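PDB 4HLN: starch synthase I from Hordeum vulgare, which belongs to the starch synthase family of plant glycosyltransferases and is built from two Rossmann-like domains facing each other in the GT-B fold. Local coordinates for residues Y168-G171 against T172-N176; Y365-E368 against V369-E373. One frame throughout, in Å; residues are numbered along the deposited sequence.

Contact 1 (Y168-G171 against T172-N176)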
# COMPACT_ATOMS: atom_id res chain seq x y z
N TYR A 168 -15.80 10.42 11.81
CA TYR A 168 -15.82 9.56 12.99
C TYR A 168 -15.77 10.38 14.28
O TYR A 168 -14.76 10.37 14.97
CB TYR A 168 -14.63 8.62 12.95
CG TYR A 168 -14.65 7.64 11.80
CD1 TYR A 168 -15.54 6.57 11.80
CD2 TYR A 168 -13.75 7.75 10.74
CE1 TYR A 168 -15.55 5.65 10.77
CE2 TYR A 168 -13.76 6.83 9.70
CZ TYR A 168 -14.66 5.78 9.72
OH TYR A 168 -14.69 4.84 8.71
N LEU A 169 -16.84 11.09 14.60
CA LEU A 169 -16.77 12.11 15.64
C LEU A 169 -16.77 11.56 17.06
O LEU A 169 -17.48 10.60 17.39
CB LEU A 169 -17.91 13.12 15.49
CG LEU A 169 -17.79 14.44 16.25
CD1 LEU A 169 -16.62 15.26 15.76
CD2 LEU A 169 -19.08 15.23 16.11
N ASN A 170 -15.96 12.19 17.89
CA ASN A 170 -15.93 11.90 19.30
C ASN A 170 -16.44 13.11 20.06
O ASN A 170 -15.67 13.84 20.67
CB ASN A 170 -14.49 11.58 19.71
CG ASN A 170 -14.38 11.20 21.16
OD1 ASN A 170 -15.32 10.66 21.75
ND2 ASN A 170 -13.22 11.51 21.75
N GLY A 171 -17.75 13.35 19.99
CA GLY A 171 -18.36 14.51 20.62
C GLY A 171 -18.25 15.82 19.83
O GLY A 171 -17.28 16.02 19.08
N THR A 172 -19.22 16.71 20.02
CA THR A 172 -19.31 17.97 19.27
C THR A 172 -17.98 18.70 19.18
O THR A 172 -17.58 19.18 18.10
CB THR A 172 -20.36 18.93 19.88
OG1 THR A 172 -21.57 18.22 20.17
CG2 THR A 172 -20.67 20.10 18.91
N SER A 173 -17.29 18.80 20.30
CA SER A 173 -16.08 19.60 20.33
C SER A 173 -14.80 18.78 20.12
O SER A 173 -13.71 19.23 20.48
CB SER A 173 -16.01 20.47 21.59
OG SER A 173 -16.82 21.64 21.43
N ASP A 174 -14.93 17.60 19.51
CA ASP A 174 -13.78 16.79 19.10
C ASP A 174 -12.77 17.68 18.36
O ASP A 174 -13.09 18.29 17.33
CB ASP A 174 -14.25 15.62 18.22
CG ASP A 174 -13.13 14.62 17.88
OD1 ASP A 174 -11.94 15.00 17.87
OD2 ASP A 174 -13.45 13.43 17.60
N LYS A 175 -11.56 17.76 18.92
CA LYS A 175 -10.48 18.60 18.40
C LYS A 175 -10.04 18.16 17.01
O LYS A 175 -9.54 18.97 16.23
CB LYS A 175 -9.29 18.54 19.35
CG LYS A 175 -8.77 17.11 19.57
CD LYS A 175 -7.56 17.03 20.49
CE LYS A 175 -7.03 15.60 20.53
NZ LYS A 175 -5.85 15.44 21.43
N ASN A 176 -10.22 16.88 16.72
CA ASN A 176 -9.83 16.29 15.44
C ASN A 176 -10.64 16.78 14.22
O ASN A 176 -10.27 16.54 13.07
CB ASN A 176 -9.94 14.77 15.54
CG ASN A 176 -8.62 14.13 15.92
OD1 ASN A 176 -7.71 14.81 16.38
ND2 ASN A 176 -8.52 12.82 15.73

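Contact 2 (Y365-E368 against V369-E373)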
# COMPACT_ATOMS: atom_id res chain seq x y z
N TYR A 365 2.91 -10.14 -6.59
CA TYR A 365 2.94 -11.47 -5.95
C TYR A 365 2.45 -12.60 -6.84
O TYR A 365 1.85 -12.37 -7.88
CB TYR A 365 2.14 -11.49 -4.64
CG TYR A 365 2.72 -10.60 -3.58
CD1 TYR A 365 3.71 -11.06 -2.73
CD2 TYR A 365 2.29 -9.28 -3.45
CE1 TYR A 365 4.26 -10.25 -1.75
CE2 TYR A 365 2.83 -8.46 -2.47
CZ TYR A 365 3.81 -8.95 -1.63
OH TYR A 365 4.35 -8.14 -0.65
N SER A 366 2.70 -13.82 -6.41
CA SER A 366 2.37 -15.00 -7.20
C SER A 366 0.90 -15.34 -7.13
O SER A 366 0.20 -14.91 -6.21
CB SER A 366 3.16 -16.20 -6.68
OG SER A 366 2.80 -16.46 -5.33
N TRP A 367 0.43 -16.13 -8.09
CA TRP A 367 -0.94 -16.64 -8.06
C TRP A 367 -1.26 -17.26 -6.70
O TRP A 367 -2.31 -17.00 -6.10
CB TRP A 367 -1.14 -17.68 -9.17
CG TRP A 367 -2.52 -18.27 -9.18
CD1 TRP A 367 -2.99 -19.31 -8.40
CD2 TRP A 367 -3.63 -17.86 -9.99
NE1 TRP A 367 -4.31 -19.56 -8.69
CE2 TRP A 367 -4.73 -18.69 -9.66
CE3 TRP A 367 -3.81 -16.86 -10.96
CZ2 TRP A 367 -5.98 -18.55 -10.27
CZ3 TRP A 367 -5.05 -16.73 -11.57
CH2 TRP A 367 -6.12 -17.57 -11.22
N GLU A 368 -0.34 -18.08 -6.23
CA GLU A 368 -0.49 -18.85 -5.01
C GLU A 368 -0.70 -17.95 -3.80
O GLU A 368 -1.56 -18.22 -2.96
CB GLU A 368 0.74 -19.75 -4.80
CG GLU A 368 0.99 -20.78 -5.93
CD GLU A 368 1.29 -20.17 -7.32
OE1 GLU A 368 1.78 -19.02 -7.42
OE2 GLU A 368 1.02 -20.86 -8.34
N VAL A 369 0.09 -16.89 -3.71
CA VAL A 369 -0.01 -15.97 -2.59
C VAL A 369 -1.36 -15.25 -2.64
O VAL A 369 -2.08 -15.18 -1.64
CB VAL A 369 1.14 -14.94 -2.58
CG1 VAL A 369 0.90 -13.86 -1.55
CG2 VAL A 369 2.45 -15.65 -2.29
N THR A 370 -1.70 -14.73 -3.81
CA THR A 370 -2.98 -14.05 -3.99
C THR A 370 -4.15 -14.96 -3.63
O THR A 370 -5.10 -14.54 -2.97
CB THR A 370 -3.13 -13.54 -5.42
OG1 THR A 370 -2.10 -12.58 -5.70
CG2 THR A 370 -4.48 -12.89 -5.59
N THR A 371 -4.08 -16.22 -4.05
CA THR A 371 -5.13 -17.19 -3.77
C THR A 371 -5.28 -17.47 -2.28
O THR A 371 -6.37 -17.68 -1.76
CB THR A 371 -4.87 -18.51 -4.46
OG1 THR A 371 -5.23 -18.39 -5.84
CG2 THR A 371 -5.70 -19.61 -3.82
N ALA A 372 -4.15 -17.47 -1.59
CA ALA A 372 -4.13 -17.69 -0.16
C ALA A 372 -4.67 -16.47 0.60
O ALA A 372 -5.23 -16.61 1.69
CB ALA A 372 -2.72 -17.98 0.28
N GLU A 373 -4.49 -15.28 0.03
CA GLU A 373 -4.91 -14.06 0.73
C GLU A 373 -6.39 -13.74 0.54
O GLU A 373 -7.03 -13.20 1.45
CB GLU A 373 -4.08 -12.84 0.32
CG GLU A 373 -2.60 -12.95 0.65
CD GLU A 373 -2.31 -12.89 2.14
OE1 GLU A 373 -3.12 -12.30 2.89
OE2 GLU A 373 -1.26 -13.45 2.56

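Contact 1 (Y168-G171 against T172-N176)
After Y168, whose phenol OH is hydrogen-bonded to the carbonyl of G132 and to the hydroxyl of Y239, L169 sets its CD1 3.4 Å from D174 CB and is the apolar partner of the contact. With CG anti to the backbone N (chi1 -165°), the leucine side chain lies alongside that of D174 and runs antiparallel to it. The same leucine packs against Y177 and H219 of neighbouring loops, so that the aspartate methylene borders a small apolar patch. At N170 the amide N, rather than the side-chain amide, makes the bond, donating to D174 OD2 at 2.8 Å on the lone pair that faces away from the other carboxylate oxygen. The N-H...O angle of 140° shows that this bond is somewhat bent. G171 then opens a type I beta turn that closes at D174, in the loop between strands 160-166 and 181-190 of the first Rossmann-like domain. The closing bond runs from D174 N to G171 O (2.9 Å), so the aspartate is tied to the first segment by its backbone as well as by its carboxylate. Beyond the turn, D174 OD1 accepts from N176 N at 2.8 Å, on the anti side but 31° out of the carboxylate plane, and forms an Asx turn; with OD2 already engaged by N170, this second bond fixes the rotation of the carboxylate.

Contact 2 (Y365-E368 against V369-E373)
Helix 367-374 starts with three successive i to i+4 bonds across the two segments, S366 O to T370 N (3.1 Å), W367 O to T371 N and E368 O to A372 N. S366 stands at the N-cap. Its OG, turned between the backbone N and the carbonyl carbon (chi1 61°), accepts from V369 N at 3.2 Å and so caps an amide of the first turn. T370 OG1 adds a weak bond to S366 O, so this carbonyl receives both the amide and the hydroxyl of one threonine. Just ahead of the cap, Y365 crosses V369 at a slant, its CB 4.1 Å from V369 CG1, with CD1 of the ring beside the same methyl. The tyrosine then leaves the helix: its OH binds the backbone N of E525, and its ring meets H544 edge-to-face and also touches F524. The N-terminal end of a helix in the first Rossmann-like domain of the GT-B fold is thereby joined to loop residues and a strand end of the second. W367 faces another way. A chi1 of 179° extends the indole away from its own backbone N and carries it past T371, where NE1 comes within 3.2 Å of OG1 at an angle too poor for a hydrogen bond. That hydroxyl is engaged by N379 ND2 instead, and the indole also packs on N379, E380 and S383 of helix 376-384.

Contacts 1 and 2 both belong to the starch synthase catalytic domain but lie on opposite sides of the centre of the chain, with their centres about 40 Å apart and their nearest atoms about 21 Å apart. Contact 1 is peripheral, its centre about 28 Å from that of the chain, whereas contact 2 lies about 16 Å from it, where the two Rossmann-like domains meet. The partners of contact 2 across that boundary, F524 and E525, are close in sequence to C527, whose disulfide to C147 is a further tie between the domains. The glycan is held by residues scattered between F556 and S596, among them W569 and H593, and by none from either contact.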